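Beta-1,4-galactanase (Humicola insolens, PDB 1HJQ) hydrolyses beta-1,4-galactosidic linkages in type I arabinogalactans, as a family 53 glycoside hydrolase of clan GH-A. Local coordinates at residues A[44-49]-A[76-81]; A[132-137]-A[176-181]; A[146-151]-A[188-193]. All blocks are in the same frame, centred on the assembly; numbering follows the deposited sequence.

In the fold
All three contacts belong to one closed barrel of eight parallel strands ringed by helices. Contact 1 joins neighbouring strands 43-48 and 75-80. Contact 2, about 12 Å away centre to centre, joins the loop leaving strand 129-132 to strand 174-179. They meet where Arg45 and His81 pack on Asn134, at the catalytic end of the barrel. Contact 3 lies in the outer helical layer between helices 150-165 and 185-198, its centre about 12 Å from contact 2 and 23 Å from contact 1. Its Gln188 bonds the backbone carbonyls of Asp180 and, weakly, Asn181, tying that layer to the loop after strand 174-179. Along the chain contact 1 closes before the others open, and contacts 2 and 3 alternate.

Contact 1: residues A[44-49]-A[76-81]; sequences VRQRVW and LYINFH
Arg45 lies alongside Tyr77, both side chains pointing the same way. With CG anti to the backbone N (chi1 179°) and the chain stretched out to NE, Arg45 runs over one face of the phenol: its CG sits 3.7 Å from the centroid of the Tyr77 ring, a CH-pi contact. Farther out, Arg45 NE makes a weak but fairly straight hydrogen bond to Tyr77 OH, at 3.3 Å. The guanidinium plane stands steeply to the phenol and lies nearly flat on the Asn79 amide, the two planes 22° apart and stacked. Beyond the segments Arg45 makes salt bridges to Asp8 and to Glu245, the assigned nucleophile. A leucine in its place would probably leave both carboxylates without their cationic mate and the Tyr77 hydroxyl without this donor.

At the C-terminal end Trp49 turns the edge of its five-membered ring toward the face of His81, planes 60° apart and centroids 4.6 Å apart. His81 is further held by a hydrogen bond to Ala87. Val44, Gln46 and Val48 project to the other face of the sheet, where Val48 CG2 meets Ile78 CG2 at 3.7 Å and Val48 CB lies 4.0 Å from Phe80 CD1, against helices 59-71 and 102-123.

Between these two layers the backbones pair in parallel register, for instance Gln46 N to Tyr77 O at 2.9 Å and Asn79 N to Gln46 O at 2.7 Å. Strand 43-48, helix 59-71 and strand 75-80 form a beta-alpha-beta unit of the TIM barrel, with Arg45 and His81 directed to its catalytic end.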
loop_
_atom_site.group_PDB
_atom_site.type_symbol
_atom_site.label_atom_id
_atom_site.label_comp_id
_atom_site.label_asym_id
_atom_site.label_seq_id
_atom_site.Cartn_x
_atom_site.Cartn_y
_atom_site.Cartn_z
ATOM N N VAL A 44 8.726 3.991 -3.331
ATOM C CA VAL A 44 7.934 4.473 -2.216
ATOM C C VAL A 44 6.451 4.394 -2.573
ATOM O O VAL A 44 6.066 4.540 -3.736
ATOM C CB VAL A 44 8.297 5.931 -1.843
ATOM C CG1 VAL A 44 9.692 5.980 -1.256
ATOM C CG2 VAL A 44 8.212 6.830 -3.063
ATOM N N ARG A 45 5.629 4.134 -1.562
ATOM C CA ARG A 45 4.185 4.045 -1.728
ATOM C C ARG A 45 3.618 5.320 -1.117
ATOM O O ARG A 45 4.008 5.709 -0.020
ATOM C CB ARG A 45 3.666 2.810 -0.992
ATOM C CG ARG A 45 2.161 2.581 -1.038
ATOM C CD ARG A 45 1.844 1.263 -0.355
ATOM N NE ARG A 45 0.420 0.952 -0.297
ATOM C CZ ARG A 45 -0.356 1.170 0.760
ATOM N NH1 ARG A 45 0.141 1.708 1.864
ATOM N NH2 ARG A 45 -1.635 0.835 0.714
ATOM N N GLN A 46 2.717 5.986 -1.829
ATOM C CA GLN A 46 2.130 7.223 -1.321
ATOM C C GLN A 46 0.607 7.173 -1.392
ATOM O O GLN A 46 0.038 6.853 -2.433
ATOM C CB GLN A 46 2.650 8.427 -2.125
ATOM C CG GLN A 46 4.183 8.608 -2.103
ATOM C CD GLN A 46 4.635 9.881 -2.816
ATOM O OE1 GLN A 46 5.823 10.185 -2.875
ATOM N NE2 GLN A 46 3.678 10.626 -3.362
ATOM N N ARG A 47 -0.054 7.473 -0.282
ATOM C CA ARG A 47 -1.508 7.461 -0.262
ATOM C C ARG A 47 -2.046 8.791 -0.785
ATOM O O ARG A 47 -1.487 9.849 -0.502
ATOM C CB ARG A 47 -2.019 7.194 1.158
ATOM C CG ARG A 47 -1.402 8.071 2.236
ATOM C CD ARG A 47 -2.188 7.959 3.544
ATOM N NE ARG A 47 -1.517 8.636 4.648
ATOM C CZ ARG A 47 -0.464 8.137 5.288
ATOM N NH1 ARG A 47 0.023 6.956 4.928
ATOM N NH2 ARG A 47 0.101 8.811 6.279
ATOM N N VAL A 48 -3.128 8.730 -1.557
ATOM C CA VAL A 48 -3.730 9.925 -2.130
ATOM C C VAL A 48 -5.201 10.061 -1.759
ATOM O O VAL A 48 -6.002 9.170 -2.040
ATOM C CB VAL A 48 -3.624 9.908 -3.660
ATOM C CG1 VAL A 48 -4.110 11.227 -4.239
ATOM C CG2 VAL A 48 -2.197 9.631 -4.067
ATOM N N TRP A 49 -5.544 11.176 -1.116
ATOM C CA TRP A 49 -6.921 11.451 -0.716
ATOM C C TRP A 49 -7.493 12.554 -1.598
ATOM O O TRP A 49 -6.762 13.448 -2.045
ATOM C CB TRP A 49 -6.985 11.871 0.758
ATOM C CG TRP A 49 -6.572 10.788 1.714
ATOM C CD1 TRP A 49 -6.325 9.476 1.414
ATOM C CD2 TRP A 49 -6.372 10.919 3.126
ATOM N NE1 TRP A 49 -5.983 8.786 2.551
ATOM C CE2 TRP A 49 -6.006 9.646 3.616
ATOM C CE3 TRP A 49 -6.468 11.988 4.027
ATOM C CZ2 TRP A 49 -5.737 9.413 4.969
ATOM C CZ3 TRP A 49 -6.200 11.756 5.371
ATOM C CH2 TRP A 49 -5.840 10.479 5.828
ATOM N N LEU A 76 7.811 4.994 -7.977
ATOM C CA LEU A 76 6.587 5.492 -7.383
ATOM C C LEU A 76 5.398 4.530 -7.465
ATOM O O LEU A 76 5.109 3.955 -8.511
ATOM C CB LEU A 76 6.224 6.821 -8.053
ATOM C CG LEU A 76 4.960 7.535 -7.582
ATOM C CD1 LEU A 76 5.110 7.923 -6.110
ATOM C CD2 LEU A 76 4.728 8.762 -8.441
ATOM N N TYR A 77 4.710 4.377 -6.340
ATOM C CA TYR A 77 3.532 3.527 -6.228
ATOM C C TYR A 77 2.453 4.434 -5.615
ATOM O O TYR A 77 2.493 4.761 -4.417
ATOM C CB TYR A 77 3.871 2.324 -5.328
ATOM C CG TYR A 77 2.719 1.472 -4.795
ATOM C CD1 TYR A 77 1.380 1.761 -5.085
ATOM C CD2 TYR A 77 2.983 0.401 -3.935
ATOM C CE1 TYR A 77 0.344 1.010 -4.523
ATOM C CE2 TYR A 77 1.957 -0.356 -3.367
ATOM C CZ TYR A 77 0.644 -0.049 -3.657
ATOM O OH TYR A 77 -0.358 -0.784 -3.054
ATOM N N ILE A 78 1.519 4.871 -6.460
ATOM C CA ILE A 78 0.427 5.744 -6.037
ATOM C C ILE A 78 -0.714 4.895 -5.498
ATOM O O ILE A 78 -1.220 4.010 -6.179
ATOM C CB ILE A 78 -0.087 6.620 -7.212
ATOM C CG1 ILE A 78 0.998 7.620 -7.634
ATOM C CG2 ILE A 78 -1.363 7.360 -6.801
ATOM C CD1 ILE A 78 1.280 8.720 -6.616
ATOM N N ASN A 79 -1.111 5.187 -4.266
ATOM C CA ASN A 79 -2.160 4.456 -3.572
ATOM C C ASN A 79 -3.412 5.308 -3.369
ATOM O O ASN A 79 -3.502 6.069 -2.407
ATOM C CB ASN A 79 -1.588 3.991 -2.228
ATOM C CG ASN A 79 -2.644 3.516 -1.248
ATOM O OD1 ASN A 79 -2.470 3.676 -0.048
ATOM N ND2 ASN A 79 -3.725 2.923 -1.745
ATOM N N PHE A 80 -4.369 5.174 -4.286
ATOM C CA PHE A 80 -5.631 5.911 -4.226
ATOM C C PHE A 80 -6.540 5.345 -3.154
ATOM O O PHE A 80 -6.769 4.143 -3.125
ATOM C CB PHE A 80 -6.394 5.807 -5.552
ATOM C CG PHE A 80 -5.924 6.759 -6.609
ATOM C CD1 PHE A 80 -5.919 8.133 -6.376
ATOM C CD2 PHE A 80 -5.495 6.288 -7.845
ATOM C CE1 PHE A 80 -5.491 9.022 -7.353
ATOM C CE2 PHE A 80 -5.066 7.172 -8.827
ATOM C CZ PHE A 80 -5.064 8.544 -8.577
ATOM N N HIS A 81 -7.062 6.201 -2.282
ATOM C CA HIS A 81 -7.987 5.738 -1.258
ATOM C C HIS A 81 -9.403 6.058 -1.721
ATOM O O HIS A 81 -10.375 5.523 -1.189
ATOM C CB HIS A 81 -7.736 6.422 0.091
ATOM C CG HIS A 81 -6.603 5.833 0.870
ATOM N ND1 HIS A 81 -6.678 5.596 2.227
ATOM C CD2 HIS A 81 -5.360 5.452 0.489
ATOM C CE1 HIS A 81 -5.531 5.094 2.648
ATOM N NE2 HIS A 81 -4.715 4.998 1.614
HETATM O O HOH W 1 -2.826 3.017 2.959
HETATM O O HOH W 2 -7.807 8.943 -3.760
#

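Contact 2: residues A[132-137]-A[176-181]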
loop_
_atom_site.group_PDB
_atom_site.type_symbol
_atom_site.label_atom_id
_atom_site.label_comp_id
_atom_site.label_asym_id
_atom_site.label_seq_id
_atom_site.Cartn_x
_atom_site.Cartn_y
_atom_site.Cartn_z
ATOM N N ILE A 132 -6.070 1.079 -7.476
ATOM C CA ILE A 132 -7.331 1.772 -7.587
ATOM C C ILE A 132 -8.165 1.437 -6.353
ATOM O O ILE A 132 -9.114 0.655 -6.405
ATOM C CB ILE A 132 -8.055 1.365 -8.878
ATOM C CG1 ILE A 132 -7.968 -0.151 -9.072
ATOM C CG2 ILE A 132 -7.423 2.076 -10.064
ATOM C CD1 ILE A 132 -8.715 -0.654 -10.287
ATOM N N GLY A 133 -7.782 2.033 -5.232
ATOM C CA GLY A 133 -8.477 1.795 -3.984
ATOM C C GLY A 133 -7.483 1.339 -2.937
ATOM O O GLY A 133 -6.334 1.034 -3.270
ATOM N N ASN A 134 -7.914 1.298 -1.676
ATOM C CA ASN A 134 -7.049 0.864 -0.581
ATOM C C ASN A 134 -7.768 -0.148 0.309
ATOM O O ASN A 134 -8.733 0.199 0.993
ATOM C CB ASN A 134 -6.626 2.054 0.273
ATOM C CG ASN A 134 -5.576 1.676 1.305
ATOM O OD1 ASN A 134 -4.404 1.495 0.971
ATOM N ND2 ASN A 134 -5.999 1.534 2.565
ATOM N N GLU A 135 -7.285 -1.388 0.316
ATOM C CA GLU A 135 -7.894 -2.448 1.118
ATOM C C GLU A 135 -9.406 -2.441 0.887
ATOM O O GLU A 135 -10.186 -2.381 1.840
ATOM C CB GLU A 135 -7.605 -2.242 2.615
ATOM C CG GLU A 135 -6.131 -2.249 2.997
ATOM C CD GLU A 135 -5.902 -2.434 4.502
ATOM O OE1 GLU A 135 -6.539 -1.722 5.305
ATOM O OE2 GLU A 135 -5.077 -3.290 4.886
ATOM N N ILE A 136 -9.809 -2.495 -0.380
ATOM C CA ILE A 136 -11.221 -2.476 -0.738
ATOM C C ILE A 136 -11.940 -3.823 -0.599
ATOM O O ILE A 136 -12.857 -4.117 -1.359
ATOM C CB ILE A 136 -11.415 -1.943 -2.180
ATOM C CG1 ILE A 136 -10.614 -2.793 -3.178
ATOM C CG2 ILE A 136 -10.974 -0.487 -2.246
ATOM C CD1 ILE A 136 -10.735 -2.345 -4.645
ATOM N N THR A 137 -11.542 -4.619 0.392
ATOM C CA THR A 137 -12.147 -5.927 0.628
ATOM C C THR A 137 -13.667 -5.871 0.771
ATOM O O THR A 137 -14.368 -6.780 0.329
ATOM C CB THR A 137 -11.598 -6.576 1.895
ATOM O OG1 THR A 137 -10.171 -6.472 1.908
ATOM C CG2 THR A 137 -12.001 -8.030 1.941
ATOM N N MET A 176 -3.175 -1.927 -9.956
ATOM C CA MET A 176 -3.308 -2.878 -8.864
ATOM C C MET A 176 -4.614 -2.784 -8.077
ATOM O O MET A 176 -5.161 -1.702 -7.882
ATOM C CB MET A 176 -2.133 -2.694 -7.889
ATOM C CG MET A 176 -2.253 -3.498 -6.605
ATOM S SD MET A 176 -1.173 -2.899 -5.303
ATOM C CE MET A 176 0.446 -3.406 -5.934
ATOM N N VAL A 177 -5.108 -3.939 -7.642
ATOM C CA VAL A 177 -6.306 -4.020 -6.816
ATOM C C VAL A 177 -5.756 -4.465 -5.468
ATOM O O VAL A 177 -5.061 -5.478 -5.370
ATOM C CB VAL A 177 -7.326 -5.046 -7.359
ATOM C CG1 VAL A 177 -8.427 -5.286 -6.319
ATOM C CG2 VAL A 177 -7.945 -4.515 -8.651
ATOM N N HIS A 178 -6.051 -3.678 -4.441
ATOM C CA HIS A 178 -5.549 -3.916 -3.097
ATOM C C HIS A 178 -6.609 -4.377 -2.102
ATOM O O HIS A 178 -7.607 -3.693 -1.870
ATOM C CB HIS A 178 -4.866 -2.629 -2.606
ATOM C CG HIS A 178 -4.393 -2.681 -1.187
ATOM N ND1 HIS A 178 -4.151 -3.864 -0.523
ATOM C CD2 HIS A 178 -4.093 -1.689 -0.315
ATOM C CE1 HIS A 178 -3.724 -3.599 0.699
ATOM N NE2 HIS A 178 -3.680 -2.288 0.850
ATOM N N LEU A 179 -6.372 -5.550 -1.524
ATOM C CA LEU A 179 -7.264 -6.145 -0.534
ATOM C C LEU A 179 -6.438 -6.405 0.714
ATOM O O LEU A 179 -5.228 -6.591 0.620
ATOM C CB LEU A 179 -7.817 -7.474 -1.051
ATOM C CG LEU A 179 -9.111 -7.531 -1.863
ATOM C CD1 LEU A 179 -9.144 -6.460 -2.912
ATOM C CD2 LEU A 179 -9.224 -8.908 -2.495
ATOM N N ASP A 180 -7.076 -6.415 1.879
ATOM C CA ASP A 180 -6.357 -6.682 3.121
ATOM C C ASP A 180 -6.401 -8.192 3.360
ATOM O O ASP A 180 -6.948 -8.925 2.537
ATOM C CB ASP A 180 -6.995 -5.907 4.290
ATOM C CG ASP A 180 -8.250 -6.583 4.852
ATOM O OD1 ASP A 180 -9.151 -6.961 4.066
ATOM O OD2 ASP A 180 -8.332 -6.720 6.097
ATOM N N ASN A 181 -5.820 -8.658 4.462
ATOM C CA ASN A 181 -5.801 -10.084 4.798
ATOM C C ASN A 181 -5.357 -11.019 3.675
ATOM O O ASN A 181 -6.027 -12.002 3.386
ATOM C CB ASN A 181 -7.175 -10.530 5.290
ATOM C CG ASN A 181 -7.543 -9.919 6.622
ATOM O OD1 ASN A 181 -6.677 -9.641 7.452
ATOM N ND2 ASN A 181 -8.831 -9.721 6.843
#
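Ile136 N donates to His178 O at 2.9 Å, in the plane of that carbonyl, and so ties the loop after strand 129-132 to strand 174-179. At the N-terminal end of both segments Ile132 N bonds Met176 O at 3.0 Å. Between the two bonds the loop arches away from the strand through Gly133, where a CB would run into the preceding carbonyl O and Ile136 CG2, and brings Asn134 and Glu135 round the imidazole of His178. Asn134 OD1 comes to the ring's edge, 3.4 Å from His178 CD2, the amide nearly perpendicular to the ring and held by Asn134 ND2 bonding Ala87 O. The backbone N of Glu135 stands over one face, and Glu135 CG lies 3.3 Å from His178 NE2 as the chain runs on past the ring. On the outer side Ile136 CG1 packs on Leu179 CD1 at 4.0 Å.

Glu135 is the assigned proton donor, and the preceding Asn134 gives the Asn-Glu pair usual in clan GH-A. His178 NE2 hydrogen-bonds the nucleophile Glu245; lying against the donor as well, this imidazole probably helps to place the nucleophile's carboxylate and the stem of the donor's side chain, while Ser212 holds the donor's OE2.

Contact 3: residues A[146-151]-A[188-193]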
loop_
_atom_site.group_PDB
_atom_site.type_symbol
_atom_site.label_atom_id
_atom_site.label_comp_id
_atom_site.label_asym_id
_atom_site.label_seq_id
_atom_site.Cartn_x
_atom_site.Cartn_y
_atom_site.Cartn_z
ATOM N N LYS A 146 -20.291 -0.780 -1.918
ATOM C CA LYS A 146 -20.159 -1.634 -0.749
ATOM C C LYS A 146 -20.349 -3.097 -1.159
ATOM O O LYS A 146 -21.192 -3.413 -2.002
ATOM C CB LYS A 146 -21.185 -1.228 0.304
ATOM C CG LYS A 146 -20.804 -1.571 1.730
ATOM C CD LYS A 146 -21.884 -1.071 2.687
ATOM C CE LYS A 146 -21.610 -1.462 4.137
ATOM N NZ LYS A 146 -20.375 -0.840 4.669
ATOM N N THR A 147 -19.565 -3.989 -0.559
ATOM C CA THR A 147 -19.643 -5.400 -0.902
ATOM C C THR A 147 -21.019 -6.002 -1.024
ATOM O O THR A 147 -21.942 -5.690 -0.263
ATOM C CB THR A 147 -18.859 -6.277 0.050
ATOM O OG1 THR A 147 -18.867 -5.696 1.356
ATOM C CG2 THR A 147 -17.449 -6.461 -0.466
ATOM N N ASN A 148 -21.091 -6.905 -2.001
ATOM C CA ASN A 148 -22.271 -7.646 -2.404
ATOM C C ASN A 148 -22.955 -6.839 -3.500
ATOM O O ASN A 148 -23.903 -7.297 -4.126
ATOM C CB ASN A 148 -23.160 -7.939 -1.201
ATOM C CG ASN A 148 -22.569 -9.031 -0.311
ATOM O OD1 ASN A 148 -21.350 -9.127 -0.165
ATOM N ND2 ASN A 148 -23.428 -9.853 0.283
ATOM N N ASN A 149 -22.439 -5.634 -3.729
ATOM C CA ASN A 149 -22.909 -4.761 -4.805
ATOM C C ASN A 149 -21.866 -5.014 -5.884
ATOM O O ASN A 149 -21.371 -4.094 -6.536
ATOM C CB ASN A 149 -22.860 -3.292 -4.390
ATOM C CG ASN A 149 -24.057 -2.882 -3.561
ATOM O OD1 ASN A 149 -24.697 -3.715 -2.919
ATOM N ND2 ASN A 149 -24.357 -1.588 -3.556
ATOM N N TRP A 150 -21.522 -6.285 -6.032
ATOM C CA TRP A 150 -20.524 -6.727 -6.987
ATOM C C TRP A 150 -20.600 -6.031 -8.339
ATOM O O TRP A 150 -19.570 -5.677 -8.914
ATOM C CB TRP A 150 -20.637 -8.239 -7.155
ATOM C CG TRP A 150 -20.444 -8.970 -5.858
ATOM C CD1 TRP A 150 -21.330 -9.817 -5.244
ATOM C CD2 TRP A 150 -19.280 -8.931 -5.021
ATOM N NE1 TRP A 150 -20.786 -10.310 -4.082
ATOM C CE2 TRP A 150 -19.530 -9.783 -3.919
ATOM C CE3 TRP A 150 -18.045 -8.261 -5.096
ATOM C CZ2 TRP A 150 -18.590 -9.983 -2.899
ATOM C CZ3 TRP A 150 -17.113 -8.458 -4.086
ATOM C CH2 TRP A 150 -17.391 -9.316 -2.999
ATOM N N TYR A 151 -21.812 -5.830 -8.851
ATOM C CA TYR A 151 -21.952 -5.169 -10.139
ATOM C C TYR A 151 -21.382 -3.763 -10.069
ATOM O O TYR A 151 -20.531 -3.399 -10.870
ATOM C CB TYR A 151 -23.415 -5.089 -10.578
ATOM C CG TYR A 151 -23.569 -4.402 -11.919
ATOM C CD1 TYR A 151 -23.173 -5.039 -13.093
ATOM C CD2 TYR A 151 -24.055 -3.092 -12.012
ATOM C CE1 TYR A 151 -23.252 -4.396 -14.329
ATOM C CE2 TYR A 151 -24.136 -2.440 -13.252
ATOM C CZ TYR A 151 -23.732 -3.103 -14.404
ATOM O OH TYR A 151 -23.810 -2.488 -15.638
ATOM N N GLN A 188 -9.703 -13.559 -0.495
ATOM C CA GLN A 188 -9.129 -13.202 -1.803
ATOM C C GLN A 188 -9.883 -13.834 -2.978
ATOM O O GLN A 188 -10.033 -13.214 -4.043
ATOM C CB GLN A 188 -7.689 -13.655 -1.912
ATOM C CG GLN A 188 -6.723 -13.115 -0.836
ATOM C CD GLN A 188 -6.788 -11.604 -0.636
ATOM O OE1 GLN A 188 -6.887 -10.814 -1.594
ATOM N NE2 GLN A 188 -6.692 -11.195 0.621
ATOM N N ASN A 189 -10.344 -15.073 -2.768
ATOM C CA ASN A 189 -11.074 -15.869 -3.760
ATOM C C ASN A 189 -12.506 -15.356 -3.899
ATOM O O ASN A 189 -12.951 -15.101 -5.015
ATOM C CB ASN A 189 -11.056 -17.374 -3.368
ATOM C CG ASN A 189 -11.672 -18.276 -4.445
ATOM O OD1 ASN A 189 -11.841 -17.848 -5.587
ATOM N ND2 ASN A 189 -11.985 -19.530 -4.090
ATOM N N TRP A 190 -13.224 -15.243 -2.781
ATOM C CA TRP A 190 -14.597 -14.728 -2.753
ATOM C C TRP A 190 -14.697 -13.368 -3.468
ATOM O O TRP A 190 -15.527 -13.153 -4.356
ATOM C CB TRP A 190 -15.008 -14.595 -1.285
ATOM C CG TRP A 190 -16.142 -13.683 -0.989
ATOM C CD1 TRP A 190 -17.462 -13.951 -1.151
ATOM C CD2 TRP A 190 -16.063 -12.379 -0.393
ATOM N NE1 TRP A 190 -18.219 -12.903 -0.685
ATOM C CE2 TRP A 190 -17.384 -11.924 -0.214
ATOM C CE3 TRP A 190 -15.004 -11.554 0.011
ATOM C CZ2 TRP A 190 -17.681 -10.675 0.355
ATOM C CZ3 TRP A 190 -15.300 -10.304 0.580
ATOM C CH2 TRP A 190 -16.629 -9.885 0.744
ATOM N N TRP A 191 -13.838 -12.445 -3.069
ATOM C CA TRP A 191 -13.836 -11.119 -3.655
ATOM C C TRP A 191 -13.620 -11.093 -5.171
ATOM O O TRP A 191 -14.505 -10.678 -5.928
ATOM C CB TRP A 191 -12.767 -10.253 -2.998
ATOM C CG TRP A 191 -13.013 -8.804 -3.210
ATOM C CD1 TRP A 191 -13.763 -7.976 -2.424
ATOM C CD2 TRP A 191 -12.532 -8.003 -4.293
ATOM N NE1 TRP A 191 -13.777 -6.707 -2.945
ATOM C CE2 TRP A 191 -13.027 -6.693 -4.095
ATOM C CE3 TRP A 191 -11.733 -8.262 -5.412
ATOM C CZ2 TRP A 191 -12.746 -5.645 -4.973
ATOM C CZ3 TRP A 191 -11.456 -7.227 -6.281
ATOM C CH2 TRP A 191 -11.961 -5.930 -6.058
ATOM N N TYR A 192 -12.443 -11.521 -5.617
ATOM C CA TYR A 192 -12.135 -11.504 -7.044
ATOM C C TYR A 192 -13.142 -12.287 -7.881
ATOM O O TYR A 192 -13.532 -11.850 -8.968
ATOM C CB TYR A 192 -10.710 -12.020 -7.283
ATOM C CG TYR A 192 -9.631 -11.021 -6.897
ATOM C CD1 TYR A 192 -9.431 -9.850 -7.645
ATOM C CD2 TYR A 192 -8.820 -11.238 -5.784
ATOM C CE1 TYR A 192 -8.451 -8.928 -7.293
ATOM C CE2 TYR A 192 -7.836 -10.324 -5.419
ATOM C CZ TYR A 192 -7.653 -9.170 -6.177
ATOM O OH TYR A 192 -6.665 -8.272 -5.828
ATOM N N THR A 193 -13.569 -13.437 -7.376
ATOM C CA THR A 193 -14.536 -14.246 -8.095
ATOM C C THR A 193 -15.792 -13.417 -8.358
ATOM O O THR A 193 -16.228 -13.256 -9.501
ATOM C CB THR A 193 -14.922 -15.500 -7.286
ATOM O OG1 THR A 193 -13.802 -16.395 -7.237
ATOM C CG2 THR A 193 -16.129 -16.208 -7.924
#
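Trp150 drives the far rim of its indole between Trp190 and Trp191, meeting each edge to face, in T-shaped pairs. Against Trp190 the six-membered rings have centroids 5.0 Å apart and planes 82° apart, with Trp150 CZ2 reaching Trp190 CZ2 at 3.4 Å. Toward Trp191 the other side of the rim does the work: Trp150 CZ3, one atom beyond CH2, lies 3.8 Å from Trp191 CD1, over the face of its five-membered ring.

Trp190 and Trp191 both carry CG opposite the backbone N, yet, being successive residues of one helix, they send their indoles off in different directions and present separate faces to the same intruder. Trp150 holds CG beside its own backbone N (chi1 -59°), and this swings the long ring across to the other helix.

The turn before Trp150 adds a second, lighter touch. Thr147 CG2 reaches Trp190 CH2 at 3.7 Å, while Thr147 OG1 is taken up by Gln138. Lys146 to Asn149 form a type II turn, closed by Asn149 N to Lys146 O at 3.1 Å, that leads straight into helix 150-165.

No hydrogen bond crosses here; the aromatic edges join the start of helix 150-165 to helix 185-198. Trp150 also rests on Asn194, Val195 and Gln198 of the latter helix, Trp191 reaches inward to Val177 of strand 174-179, and Thr193 touches Trp237 of helix 223-237.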